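Local coordinates for protein endoglycosidase (Bacteroides thetaiotaomicron, PDB 6Q64) that probably hydrolyses O-glycosidic bonds of complex N-glycans, as a family 18 glycoside hydrolase of a gut bacterium, at residues T280-E285 / K325-I330; Y251-Y256 / I268-L273; Q312-A317 / L348-Y353. The protein carries 1 engineered substitution. All coordinates share one frame; numbering follows the deposited sequence.

Contact 1 (T280-E285 / K325-I330)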
ATOM      1  N   THR A 280      -8.825   4.357  -5.093  1.00 63.20           N
ATOM      2  CA  THR A 280      -8.288   5.237  -4.037  1.00 64.43           C
ATOM      3  C   THR A 280      -8.319   4.484  -2.698  1.00 65.61           C
ATOM      4  O   THR A 280      -9.331   3.823  -2.358  1.00 63.88           O
ATOM      5  CB  THR A 280      -9.014   6.580  -4.016  1.00 62.00           C
ATOM      6  OG1 THR A 280      -8.750   7.275  -5.237  1.00 65.44           O
ATOM      7  CG2 THR A 280      -8.533   7.417  -2.860  1.00 63.56           C
ATOM      8  N   ILE A 281      -7.222   4.569  -1.962  1.00 64.84           N
ATOM      9  CA  ILE A 281      -7.102   4.029  -0.582  1.00 63.88           C
ATOM     10  C   ILE A 281      -6.848   5.216   0.341  1.00 61.92           C
ATOM     11  O   ILE A 281      -5.959   6.021   0.024  1.00 65.19           O
ATOM     12  CB  ILE A 281      -6.009   2.942  -0.513  1.00 64.72           C
ATOM     13  CG1 ILE A 281      -6.545   1.606  -1.026  1.00 65.49           C
ATOM     14  CG2 ILE A 281      -5.497   2.774   0.893  1.00 67.64           C
ATOM     15  CD1 ILE A 281      -5.489   0.701  -1.583  1.00 65.53           C
ATOM     16  N   ILE A 282      -7.614   5.333   1.423  1.00 60.87           N
ATOM     17  CA  ILE A 282      -7.384   6.406   2.423  1.00 63.16           C
ATOM     18  C   ILE A 282      -6.913   5.748   3.717  1.00 69.81           C
ATOM     19  O   ILE A 282      -7.419   4.675   4.077  1.00 68.84           O
ATOM     20  CB  ILE A 282      -8.623   7.278   2.610  1.00 64.63           C
ATOM     21  CG1 ILE A 282      -9.928   6.482   2.492  1.00 63.93           C
ATOM     22  CG2 ILE A 282      -8.565   8.400   1.600  1.00 72.27           C
ATOM     23  CD1 ILE A 282     -11.173   7.267   2.898  1.00 61.70           C
ATOM     24  N   THR A 283      -5.926   6.372   4.346  1.00 70.83           N
ATOM     25  CA  THR A 283      -5.152   5.788   5.450  1.00 67.75           C
ATOM     26  C   THR A 283      -5.159   6.748   6.623  1.00 71.23           C
ATOM     27  O   THR A 283      -5.192   7.999   6.455  1.00 66.48           O
ATOM     28  CB  THR A 283      -3.719   5.450   5.038  1.00 71.39           C
ATOM     29  OG1 THR A 283      -2.972   6.659   4.843  1.00 68.30           O
ATOM     30  CG2 THR A 283      -3.702   4.569   3.807  1.00 71.15           C
ATOM     31  N   VAL A 284      -5.088   6.133   7.783  1.00 76.14           N
ATOM     32  CA  VAL A 284      -5.093   6.846   9.071  1.00 80.27           C
ATOM     33  C   VAL A 284      -3.764   6.575   9.808  1.00 74.90           C
ATOM     34  O   VAL A 284      -2.973   5.691   9.354  1.00 67.65           O
ATOM     35  CB  VAL A 284      -6.380   6.436   9.794  1.00 84.05           C
ATOM     36  CG1 VAL A 284      -6.297   5.015  10.308  1.00 84.51           C
ATOM     37  CG2 VAL A 284      -6.695   7.424  10.896  1.00 94.96           C
ATOM     38  N   GLU A 285      -3.455   7.387  10.826  1.00 75.91           N
ATOM     39  CA  GLU A 285      -2.084   7.472  11.407  1.00 81.95           C
ATOM     40  C   GLU A 285      -2.082   6.759  12.761  1.00 80.64           C
ATOM     41  O   GLU A 285      -2.668   7.285  13.731  1.00 81.77           O
ATOM     42  CB  GLU A 285      -1.619   8.931  11.365  1.00 84.97           C
ATOM     43  CG  GLU A 285      -0.611   9.375  12.401  1.00 95.29           C
ATOM     44  CD  GLU A 285       0.535   8.463  12.779  1.00100.20           C
ATOM     45  OE1 GLU A 285       1.669   8.667  12.255  1.00 98.20           O
ATOM     46  OE2 GLU A 285       0.299   7.605  13.657  1.00106.90           O
ATOM     47  N   LYS A 325     -20.241   5.625  -5.474  1.00 66.07           N
ATOM     48  CA  LYS A 325     -19.308   4.487  -5.396  1.00 65.63           C
ATOM     49  C   LYS A 325     -18.588   4.496  -4.056  1.00 65.14           C
ATOM     50  O   LYS A 325     -18.449   5.563  -3.415  1.00 64.26           O
ATOM     51  CB  LYS A 325     -18.265   4.577  -6.501  1.00 66.70           C
ATOM     52  CG  LYS A 325     -18.752   3.989  -7.805  1.00 72.67           C
ATOM     53  CD  LYS A 325     -17.831   4.280  -8.937  1.00 76.59           C
ATOM     54  CE  LYS A 325     -18.402   3.853 -10.264  1.00 75.90           C
ATOM     55  NZ  LYS A 325     -17.646   4.494 -11.358  1.00 76.13           N
ATOM     56  N   ARG A 326     -18.125   3.316  -3.677  1.00 63.77           N
ATOM     57  CA  ARG A 326     -17.520   3.073  -2.357  1.00 63.55           C
ATOM     58  C   ARG A 326     -16.022   3.208  -2.589  1.00 60.60           C
ATOM     59  O   ARG A 326     -15.524   2.741  -3.653  1.00 61.81           O
ATOM     60  CB  ARG A 326     -18.021   1.733  -1.795  1.00 65.69           C
ATOM     61  CG  ARG A 326     -17.231   1.174  -0.622  1.00 63.62           C
ATOM     62  CD  ARG A 326     -17.231   2.087   0.592  1.00 64.19           C
ATOM     63  NE  ARG A 326     -18.551   2.473   1.064  1.00 61.87           N
ATOM     64  CZ  ARG A 326     -19.430   1.669   1.668  1.00 63.52           C
ATOM     65  NH1 ARG A 326     -19.166   0.398   1.921  1.00 68.47           N
ATOM     66  NH2 ARG A 326     -20.579   2.165   2.069  1.00 62.36           N
ATOM     67  N   ILE A 327     -15.359   3.885  -1.662  1.00 58.29           N
ATOM     68  CA  ILE A 327     -13.882   4.023  -1.650  1.00 59.37           C
ATOM     69  C   ILE A 327     -13.325   2.648  -1.931  1.00 56.99           C
ATOM     70  O   ILE A 327     -13.983   1.704  -1.599  1.00 62.08           O
ATOM     71  CB  ILE A 327     -13.396   4.558  -0.300  1.00 62.52           C
ATOM     72  CG1 ILE A 327     -11.963   5.061  -0.382  1.00 64.32           C
ATOM     73  CG2 ILE A 327     -13.554   3.500   0.781  1.00 65.76           C
ATOM     74  CD1 ILE A 327     -11.767   6.280  -1.221  1.00 65.37           C
ATOM     75  N   GLY A 328     -12.134   2.581  -2.480  1.00 61.04           N
ATOM     76  CA  GLY A 328     -11.510   1.332  -2.921  1.00 63.96           C
ATOM     77  C   GLY A 328     -10.903   0.573  -1.765  1.00 66.76           C
ATOM     78  O   GLY A 328     -10.757  -0.652  -1.912  1.00 65.05           O
ATOM     79  N   GLY A 329     -10.485   1.289  -0.719  1.00 62.75           N
ATOM     80  CA  GLY A 329      -9.945   0.677   0.490  1.00 61.64           C
ATOM     81  C   GLY A 329      -9.494   1.655   1.559  1.00 63.34           C
ATOM     82  O   GLY A 329      -9.458   2.866   1.337  1.00 69.11           O
ATOM     83  N   ILE A 330      -9.122   1.098   2.707  1.00 63.65           N
ATOM     84  CA  ILE A 330      -8.548   1.840   3.857  1.00 66.09           C
ATOM     85  C   ILE A 330      -7.288   1.113   4.313  1.00 63.11           C
ATOM     86  O   ILE A 330      -7.131  -0.070   3.963  1.00 65.39           O
ATOM     87  CB  ILE A 330      -9.568   1.942   4.996  1.00 68.78           C
ATOM     88  CG1 ILE A 330      -9.952   0.556   5.499  1.00 71.69           C
ATOM     89  CG2 ILE A 330     -10.792   2.723   4.559  1.00 71.80           C
ATOM     90  CD1 ILE A 330      -9.824   0.461   6.969  1.00 82.41           C
TER

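Contact 2 (Y251-Y256 / I268-L273)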
ATOM      1  N   TYR A 251      -4.225   4.672  -5.790  1.00 60.54           N
ATOM      2  CA  TYR A 251      -3.877   6.046  -5.373  1.00 63.23           C
ATOM      3  C   TYR A 251      -4.030   6.062  -3.857  1.00 63.58           C
ATOM      4  O   TYR A 251      -5.167   5.887  -3.380  1.00 65.45           O
ATOM      5  CB  TYR A 251      -4.785   7.046  -6.098  1.00 63.39           C
ATOM      6  CG  TYR A 251      -5.084   6.720  -7.547  1.00 63.57           C
ATOM      7  CD1 TYR A 251      -4.081   6.365  -8.422  1.00 69.32           C
ATOM      8  CD2 TYR A 251      -6.364   6.750  -8.049  1.00 63.10           C
ATOM      9  CE1 TYR A 251      -4.347   6.020  -9.737  1.00 70.66           C
ATOM     10  CE2 TYR A 251      -6.646   6.410  -9.360  1.00 65.47           C
ATOM     11  CZ  TYR A 251      -5.634   6.059 -10.219  1.00 65.33           C
ATOM     12  OH  TYR A 251      -5.876   5.743 -11.524  1.00 65.04           O
ATOM     13  N   ILE A 252      -2.936   6.196  -3.116  1.00 63.78           N
ATOM     14  CA  ILE A 252      -2.977   5.986  -1.638  1.00 65.93           C
ATOM     15  C   ILE A 252      -2.703   7.315  -0.972  1.00 63.16           C
ATOM     16  O   ILE A 252      -1.612   7.901  -1.215  1.00 68.00           O
ATOM     17  CB  ILE A 252      -1.976   4.912  -1.162  1.00 67.84           C
ATOM     18  CG1 ILE A 252      -2.072   3.639  -2.007  1.00 71.60           C
ATOM     19  CG2 ILE A 252      -2.175   4.636   0.311  1.00 62.78           C
ATOM     20  CD1 ILE A 252      -1.229   2.505  -1.486  1.00 74.28           C
ATOM     21  N   TYR A 253      -3.648   7.767  -0.174  1.00 60.23           N
ATOM     22  CA  TYR A 253      -3.544   9.085   0.479  1.00 66.40           C
ATOM     23  C   TYR A 253      -3.379   8.879   1.983  1.00 68.52           C
ATOM     24  O   TYR A 253      -4.001   8.005   2.578  1.00 67.45           O
ATOM     25  CB  TYR A 253      -4.742   9.980   0.145  1.00 68.66           C
ATOM     26  CG  TYR A 253      -5.001  10.248  -1.323  1.00 68.38           C
ATOM     27  CD1 TYR A 253      -5.632   9.316  -2.113  1.00 69.88           C
ATOM     28  CD2 TYR A 253      -4.683  11.451  -1.911  1.00 67.60           C
ATOM     29  CE1 TYR A 253      -5.911   9.569  -3.443  1.00 75.65           C
ATOM     30  CE2 TYR A 253      -4.931  11.709  -3.244  1.00 69.41           C
ATOM     31  CZ  TYR A 253      -5.563  10.772  -4.016  1.00 72.29           C
ATOM     32  OH  TYR A 253      -5.891  11.007  -5.321  1.00 77.07           O
ATOM     33  N   GLN A 254      -2.509   9.707   2.543  1.00 71.27           N
ATOM     34  CA  GLN A 254      -2.342   9.950   3.977  1.00 69.62           C
ATOM     35  C   GLN A 254      -3.436  10.909   4.426  1.00 68.79           C
ATOM     36  O   GLN A 254      -3.135  12.072   4.571  1.00 77.81           O
ATOM     37  CB  GLN A 254      -0.959  10.549   4.213  1.00 72.59           C
ATOM     38  CG  GLN A 254       0.156   9.530   4.197  1.00 77.00           C
ATOM     39  CD  GLN A 254       0.810   9.330   2.857  1.00 80.11           C
ATOM     40  OE1 GLN A 254       1.701  10.074   2.459  1.00 93.74           O
ATOM     41  NE2 GLN A 254       0.436   8.257   2.194  1.00 80.35           N
ATOM     42  N   ALA A 255      -4.629  10.414   4.740  1.00 69.20           N
ATOM     43  CA  ALA A 255      -5.739  11.229   5.306  1.00 71.75           C
ATOM     44  C   ALA A 255      -5.648  11.276   6.836  1.00 72.61           C
ATOM     45  O   ALA A 255      -6.686  11.096   7.513  1.00 72.77           O
ATOM     46  CB  ALA A 255      -7.079  10.672   4.872  1.00 70.74           C
ATOM     47  N   TYR A 256      -4.463  11.549   7.369  1.00 73.30           N
ATOM     48  CA  TYR A 256      -4.194  11.448   8.827  1.00 74.33           C
ATOM     49  C   TYR A 256      -5.016  12.509   9.599  1.00 77.25           C
ATOM     50  O   TYR A 256      -5.797  12.119  10.505  1.00 80.34           O
ATOM     51  CB  TYR A 256      -2.691  11.562   9.105  1.00 72.16           C
ATOM     52  CG  TYR A 256      -1.748  10.587   8.422  1.00 67.69           C
ATOM     53  CD1 TYR A 256      -2.127   9.336   7.958  1.00 63.15           C
ATOM     54  CD2 TYR A 256      -0.406  10.918   8.325  1.00 68.85           C
ATOM     55  CE1 TYR A 256      -1.198   8.461   7.398  1.00 64.93           C
ATOM     56  CE2 TYR A 256       0.531  10.062   7.765  1.00 69.39           C
ATOM     57  CZ  TYR A 256       0.145   8.815   7.312  1.00 69.85           C
ATOM     58  OH  TYR A 256       1.126   8.029   6.747  1.00 74.69           O
ATOM     59  N   ILE A 268      -9.298  13.674  -2.132  1.00 58.49           N
ATOM     60  CA  ILE A 268      -9.107  12.495  -3.026  1.00 63.50           C
ATOM     61  C   ILE A 268      -9.955  12.625  -4.292  1.00 65.97           C
ATOM     62  O   ILE A 268      -9.744  11.806  -5.200  1.00 70.15           O
ATOM     63  CB  ILE A 268      -9.411  11.164  -2.306  1.00 64.03           C
ATOM     64  CG1 ILE A 268     -10.860  11.063  -1.863  1.00 64.57           C
ATOM     65  CG2 ILE A 268      -8.486  10.949  -1.130  1.00 67.15           C
ATOM     66  CD1 ILE A 268     -11.262   9.676  -1.515  1.00 64.66           C
ATOM     67  N   ASN A 269     -10.889  13.576  -4.322  1.00 70.84           N
ATOM     68  CA  ASN A 269     -11.752  13.874  -5.492  1.00 67.98           C
ATOM     69  C   ASN A 269     -10.928  14.533  -6.594  1.00 67.66           C
ATOM     70  O   ASN A 269     -10.751  15.763  -6.535  1.00 71.64           O
ATOM     71  CB  ASN A 269     -12.896  14.815  -5.148  1.00 69.40           C
ATOM     72  CG  ASN A 269     -13.919  14.810  -6.251  1.00 65.90           C
ATOM     73  OD1 ASN A 269     -13.584  14.566  -7.384  1.00 75.14           O
ATOM     74  ND2 ASN A 269     -15.169  15.019  -5.925  1.00 67.51           N
ATOM     75  N   LYS A 270     -10.501  13.709  -7.545  1.00 64.04           N
ATOM     76  CA  LYS A 270      -9.504  13.968  -8.610  1.00 65.93           C
ATOM     77  C   LYS A 270      -9.961  13.216  -9.860  1.00 72.15           C
ATOM     78  O   LYS A 270      -9.510  12.097 -10.154  1.00 67.23           O
ATOM     79  CB  LYS A 270      -8.124  13.480  -8.170  1.00 61.51           C
ATOM     80  CG  LYS A 270      -7.653  14.044  -6.850  1.00 61.36           C
ATOM     81  CD  LYS A 270      -7.461  15.530  -6.895  1.00 64.26           C
ATOM     82  CE  LYS A 270      -7.397  16.169  -5.528  1.00 68.04           C
ATOM     83  NZ  LYS A 270      -6.864  17.545  -5.568  1.00 70.10           N
ATOM     84  N   PRO A 271     -10.947  13.779 -10.589  1.00 75.10           N
ATOM     85  CA  PRO A 271     -11.475  13.109 -11.769  1.00 73.74           C
ATOM     86  C   PRO A 271     -10.436  13.057 -12.906  1.00 68.54           C
ATOM     87  O   PRO A 271     -10.624  12.271 -13.781  1.00 70.46           O
ATOM     88  CB  PRO A 271     -12.756  13.895 -12.049  1.00 73.46           C
ATOM     89  CG  PRO A 271     -12.455  15.278 -11.517  1.00 71.70           C
ATOM     90  CD  PRO A 271     -11.647  15.035 -10.272  1.00 73.75           C
ATOM     91  N   ASN A 272      -9.312  13.763 -12.800  1.00 70.26           N
ATOM     92  CA  ASN A 272      -8.149  13.598 -13.723  1.00 79.34           C
ATOM     93  C   ASN A 272      -7.613  12.155 -13.678  1.00 78.52           C
ATOM     94  O   ASN A 272      -6.831  11.796 -14.583  1.00 78.83           O
ATOM     95  CB  ASN A 272      -6.988  14.577 -13.420  1.00 94.21           C
ATOM     96  CG  ASN A 272      -6.266  14.422 -12.074  1.00 94.31           C
ATOM     97  OD1 ASN A 272      -5.171  13.859 -12.001  1.00 83.60           O
ATOM     98  ND2 ASN A 272      -6.816  15.002 -11.008  1.00 87.73           N
ATOM     99  N   LEU A 273      -7.924  11.390 -12.621  1.00 74.37           N
ATOM    100  CA  LEU A 273      -7.331  10.053 -12.374  1.00 69.59           C
ATOM    101  C   LEU A 273      -8.311   8.987 -12.826  1.00 64.43           C
ATOM    102  O   LEU A 273      -9.456   9.062 -12.380  1.00 59.82           O
ATOM    103  CB  LEU A 273      -7.055   9.841 -10.887  1.00 70.86           C
ATOM    104  CG  LEU A 273      -6.085  10.795 -10.212  1.00 71.22           C
ATOM    105  CD1 LEU A 273      -6.031  10.484  -8.728  1.00 73.27           C
ATOM    106  CD2 LEU A 273      -4.696  10.703 -10.826  1.00 71.86           C
TER

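Contact 3 (Q312-A317 / L348-Y353)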
ATOM      1  N   GLN A 312     -13.150   8.172  12.619  1.00 67.97           N
ATOM      2  CA  GLN A 312     -12.246   8.419  11.454  1.00 66.35           C
ATOM      3  C   GLN A 312     -12.151   7.126  10.652  1.00 65.37           C
ATOM      4  O   GLN A 312     -12.678   7.089   9.542  1.00 71.46           O
ATOM      5  CB  GLN A 312     -10.856   8.945  11.844  1.00 69.54           C
ATOM      6  CG  GLN A 312      -9.935   9.283  10.674  1.00 68.94           C
ATOM      7  CD  GLN A 312      -8.715  10.124  11.011  1.00 71.94           C
ATOM      8  OE1 GLN A 312      -7.731   9.719  11.646  1.00 71.60           O
ATOM      9  NE2 GLN A 312      -8.730  11.343  10.521  1.00 72.98           N
ATOM     10  N   ILE A 313     -11.548   6.069  11.172  1.00 70.49           N
ATOM     11  CA  ILE A 313     -11.300   4.840  10.350  1.00 69.00           C
ATOM     12  C   ILE A 313     -12.629   4.209   9.896  1.00 67.25           C
ATOM     13  O   ILE A 313     -12.657   3.485   8.879  1.00 68.80           O
ATOM     14  CB  ILE A 313     -10.412   3.821  11.083  1.00 71.91           C
ATOM     15  CG1 ILE A 313      -9.923   2.739  10.112  1.00 70.17           C
ATOM     16  CG2 ILE A 313     -11.144   3.247  12.286  1.00 74.21           C
ATOM     17  CD1 ILE A 313      -8.661   2.024  10.541  1.00 69.00           C
ATOM     18  N   LEU A 314     -13.726   4.432  10.597  1.00 68.20           N
ATOM     19  CA  LEU A 314     -14.955   3.691  10.227  1.00 70.22           C
ATOM     20  C   LEU A 314     -15.649   4.476   9.130  1.00 75.84           C
ATOM     21  O   LEU A 314     -16.261   3.829   8.257  1.00 78.02           O
ATOM     22  CB  LEU A 314     -15.860   3.498  11.448  1.00 72.40           C
ATOM     23  CG  LEU A 314     -15.242   2.724  12.611  1.00 70.58           C
ATOM     24  CD1 LEU A 314     -16.203   2.671  13.777  1.00 74.91           C
ATOM     25  CD2 LEU A 314     -14.858   1.329  12.181  1.00 70.10           C
ATOM     26  N   ASP A 315     -15.567   5.813   9.208  1.00 71.69           N
ATOM     27  CA  ASP A 315     -16.079   6.706   8.153  1.00 66.78           C
ATOM     28  C   ASP A 315     -15.355   6.341   6.867  1.00 64.49           C
ATOM     29  O   ASP A 315     -16.029   6.127   5.835  1.00 66.48           O
ATOM     30  CB  ASP A 315     -15.868   8.178   8.487  1.00 71.41           C
ATOM     31  CG  ASP A 315     -16.593   9.107   7.527  1.00 72.50           C
ATOM     32  OD1 ASP A 315     -17.810   8.856   7.255  1.00 66.32           O
ATOM     33  OD2 ASP A 315     -15.917  10.043   7.033  1.00 70.41           O
ATOM     34  N   TYR A 316     -14.031   6.232   6.946  1.00 61.05           N
ATOM     35  CA  TYR A 316     -13.195   5.938   5.758  1.00 59.56           C
ATOM     36  C   TYR A 316     -13.697   4.639   5.114  1.00 61.91           C
ATOM     37  O   TYR A 316     -14.010   4.554   3.930  1.00 60.94           O
ATOM     38  CB  TYR A 316     -11.716   5.909   6.128  1.00 55.45           C
ATOM     39  CG  TYR A 316     -11.105   7.245   6.455  1.00 56.22           C
ATOM     40  CD1 TYR A 316     -11.866   8.350   6.816  1.00 64.04           C
ATOM     41  CD2 TYR A 316      -9.735   7.420   6.405  1.00 56.90           C
ATOM     42  CE1 TYR A 316     -11.289   9.586   7.123  1.00 64.06           C
ATOM     43  CE2 TYR A 316      -9.133   8.631   6.744  1.00 58.45           C
ATOM     44  CZ  TYR A 316      -9.910   9.711   7.123  1.00 62.32           C
ATOM     45  OH  TYR A 316      -9.319  10.893   7.446  1.00 69.25           O
ATOM     46  N   ALA A 317     -13.818   3.597   5.905  1.00 68.99           N
ATOM     47  CA  ALA A 317     -14.123   2.257   5.362  1.00 68.62           C
ATOM     48  C   ALA A 317     -15.489   2.276   4.686  1.00 61.55           C
ATOM     49  O   ALA A 317     -15.677   1.419   3.829  1.00 63.51           O
ATOM     50  CB  ALA A 317     -14.074   1.223   6.465  1.00 72.29           C
ATOM     51  N   LEU A 348      -8.597  -1.881  12.462  1.00 72.22           N
ATOM     52  CA  LEU A 348      -8.589  -2.395  11.078  1.00 71.19           C
ATOM     53  C   LEU A 348      -9.709  -3.440  10.883  1.00 70.57           C
ATOM     54  O   LEU A 348     -10.450  -3.325   9.900  1.00 75.71           O
ATOM     55  CB  LEU A 348      -7.198  -2.938  10.754  1.00 72.12           C
ATOM     56  CG  LEU A 348      -6.973  -3.254   9.278  1.00 76.20           C
ATOM     57  CD1 LEU A 348      -7.179  -2.018   8.402  1.00 77.64           C
ATOM     58  CD2 LEU A 348      -5.583  -3.843   9.059  1.00 78.01           C
ATOM     59  N   ARG A 349      -9.863  -4.421  11.771  1.00 73.79           N
ATOM     60  CA  ARG A 349     -10.841  -5.536  11.582  1.00 71.86           C
ATOM     61  C   ARG A 349     -12.286  -4.997  11.562  1.00 66.37           C
ATOM     62  O   ARG A 349     -13.149  -5.464  10.745  1.00 61.75           O
ATOM     63  CB  ARG A 349     -10.713  -6.521  12.738  1.00 74.83           C
ATOM     64  CG  ARG A 349      -9.822  -7.720  12.473  1.00 81.89           C
ATOM     65  CD  ARG A 349     -10.029  -8.730  13.589  1.00 84.79           C
ATOM     66  NE  ARG A 349      -8.776  -9.323  14.000  1.00 86.74           N
ATOM     67  CZ  ARG A 349      -8.186 -10.338  13.378  1.00 87.06           C
ATOM     68  NH1 ARG A 349      -8.747 -10.897  12.313  1.00 82.85           N
ATOM     69  NH2 ARG A 349      -7.035 -10.810  13.835  1.00 83.93           N
ATOM     70  N   LYS A 350     -12.552  -4.105  12.505  1.00 60.05           N
ATOM     71  CA  LYS A 350     -13.858  -3.456  12.654  1.00 63.81           C
ATOM     72  C   LYS A 350     -14.126  -2.661  11.376  1.00 66.03           C
ATOM     73  O   LYS A 350     -15.201  -2.842  10.770  1.00 69.59           O
ATOM     74  CB  LYS A 350     -13.853  -2.535  13.873  1.00 64.00           C
ATOM     75  CG  LYS A 350     -15.234  -2.228  14.434  1.00 65.52           C
ATOM     76  CD  LYS A 350     -15.142  -1.331  15.615  1.00 69.71           C
ATOM     77  CE  LYS A 350     -15.956  -1.832  16.784  1.00 78.30           C
ATOM     78  NZ  LYS A 350     -17.382  -1.439  16.611  1.00 87.82           N
ATOM     79  N   ALA A 351     -13.173  -1.816  10.986  1.00 66.56           N
ATOM     80  CA  ALA A 351     -13.289  -0.930   9.809  1.00 63.34           C
ATOM     81  C   ALA A 351     -13.704  -1.787   8.618  1.00 62.08           C
ATOM     82  O   ALA A 351     -14.773  -1.518   8.070  1.00 64.61           O
ATOM     83  CB  ALA A 351     -12.006  -0.195   9.570  1.00 64.55           C
ATOM     84  N   LEU A 352     -12.973  -2.856   8.307  1.00 59.95           N
ATOM     85  CA  LEU A 352     -13.285  -3.720   7.128  1.00 59.14           C
ATOM     86  C   LEU A 352     -14.609  -4.449   7.312  1.00 60.47           C
ATOM     87  O   LEU A 352     -15.216  -4.789   6.307  1.00 68.18           O
ATOM     88  CB  LEU A 352     -12.132  -4.685   6.885  1.00 57.01           C
ATOM     89  CG  LEU A 352     -10.829  -3.944   6.613  1.00 63.60           C
ATOM     90  CD1 LEU A 352      -9.663  -4.878   6.464  1.00 63.81           C
ATOM     91  CD2 LEU A 352     -10.984  -3.092   5.356  1.00 68.26           C
ATOM     92  N   TYR A 353     -15.055  -4.643   8.544  1.00 59.17           N
ATOM     93  CA  TYR A 353     -16.350  -5.290   8.821  1.00 58.94           C
ATOM     94  C   TYR A 353     -17.440  -4.267   8.499  1.00 60.25           C
ATOM     95  O   TYR A 353     -18.494  -4.617   7.925  1.00 68.01           O
ATOM     96  CB  TYR A 353     -16.402  -5.796  10.268  1.00 56.68           C
ATOM     97  CG  TYR A 353     -17.797  -6.161  10.735  1.00 54.63           C
ATOM     98  CD1 TYR A 353     -18.443  -7.279  10.226  1.00 56.15           C
ATOM     99  CD2 TYR A 353     -18.456  -5.404  11.695  1.00 54.49           C
ATOM    100  CE1 TYR A 353     -19.738  -7.604  10.615  1.00 61.12           C
ATOM    101  CE2 TYR A 353     -19.739  -5.719  12.095  1.00 59.57           C
ATOM    102  CZ  TYR A 353     -20.397  -6.804  11.536  1.00 61.89           C
ATOM    103  OH  TYR A 353     -21.654  -7.129  11.963  1.00 66.64           O
TER

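Contact 1 (T280-E285 / K325-I330)
I282 and I330 pair in parallel where the two chains lie side by side in the sheet. The firm bond here runs from I282 N to G329 O, at 3.1 Å and with an N-H...O angle of 157°. It meets the carbonyl from a little above its plane, tilted by 29°. I330 CA then closes on I282 O at 3.1 Å, a CA-H...O contact of the kind parallel strands make. These strands, 280-285 and 329-333, are neighbours in the eight-stranded parallel sheet of a TIM barrel. I282 and I330 point to the same face, and both touch Y316 of helix 311-317. Their own branches meet less closely, with I282 CG1 4.4 Å from I330 CG2. I282 CG1 sits nearer to I327 CG1, at 3.8 Å. I327 reaches this place because its CG1 is anti to the backbone N (chi1 -165°). Its CD1 continues to T280 CG2, also at 3.8 Å, and the two side chains cross at about a right angle. The start of the strand is held more loosely. T280 O takes two weak bonds, from G328 N at 3.1 Å and from G329 N at 3.2 Å, both bent. A beta carbon on G328 would run into that oxygen. Before G329 the chain is loop, and it enters the sheet only there; the straighter bond from I282 lies just beyond.

Contact 2 (Y251-Y256 / I268-L273)
Y251 and Y253 each set CG anti to the carbonyl carbon and beside the backbone N (chi1 -39° and -57°), which sends both rings out to the chain of 268-273. I268 CG2 lies over one face of the Y253 ring. It is 3.6 Å from the ring centroid and 18° off the normal, a CH-pi contact. The methyl is displaced towards the rim, so its nearest ring atom is Y253 CD1, at 3.4 Å. L273 points back at the hydroxyl end of the same tyrosine, and its CD1 rests 3.4 Å from Y253 OH. K270 adds its CG at 3.8 Å from that OH. L273 CD1 serves the second ring too. It stands over one face of Y251, 4.2 Å from the centroid, while L273 CB packs on Y251 CE2 at 3.8 Å. The two side chains slide past each other in opposite directions. Strand 251-254 belongs to the TIM barrel, and helix 261-268 follows it on the outside. I252 points the other way and touches F74 and W76 of strand 72-76, so the two tyrosines face outward into the layer between sheet and helices. Beyond helix 261-268 the chain makes a type I turn from K270 to L273, closed by the bond from L273 N to K270 O at 3.0 Å. Replacing Y253 with an alanine would probably open a gap under I268 CG2 and leave L273 CD1 without its support on that side. The hydroxyl of Y251 has K279 NZ as a partner; the carbonyl oxygens of D274 and S245 also lie within bonding distance, though one proton cannot serve both fully. T280 of the neighbouring strand 280-285 also touches both tyrosines.

Contact 3 (Q312-A317 / L348-Y353)
I313 makes the first touch on A351: its CG1 comes to within 3.6 Å of A351 CB. CG1 is anti to the backbone N (chi1 -167°), which swings the longer branch towards the partner helix and carries CD1 past the same methyl. L314 follows, one residue on. Its CD2 reaches alongside the other helix, 3.6 Å from A351 CA, and the same CD2 lies 4.2 Å from K350 CG. One turn after I313, A317 completes the set. A317 CB lies 3.3 Å from A351 O and 4.0 Å from A351 CB. A351 is thus touched from three positions of helix 311-317. The axes of the two short segments approach to 8.4 Å and run in roughly the same direction, 33° apart. Both helices belong to the outer layer of the TIM barrel, and strand 329-333 lies between them in the chain. I330 of that strand touches A351 and L352. The contact is almost wholly apolar; the polar atom approached most closely is A351 O, met by the methyl of A317. Its hold comes from the close fit of two alanines and two branched side chains, with no charge or directional bond to fix it.

How the contacts relate
All three contacts lie in one TIM barrel. Along the chain, contact 2 closes before the others open. Contacts 1 and 3 then alternate: 280-285, 312-317, 325-330, 348-353. The centres of contacts 1 and 2 are about 9 Å apart, and those of contacts 1 and 3 likewise. Contacts 2 and 3 are about 18 Å apart, with contact 1 touching both. Strand 280-285 pairs with 251-254 on one side and with 329-333 on the other. Contact 1 packs outward against contact 3. Contacts 2 and 3 also meet directly, through a probable hydrogen bond between Y316 OH and A255 O, 2.6 Å apart. Together they join three neighbouring strands to the helices around them.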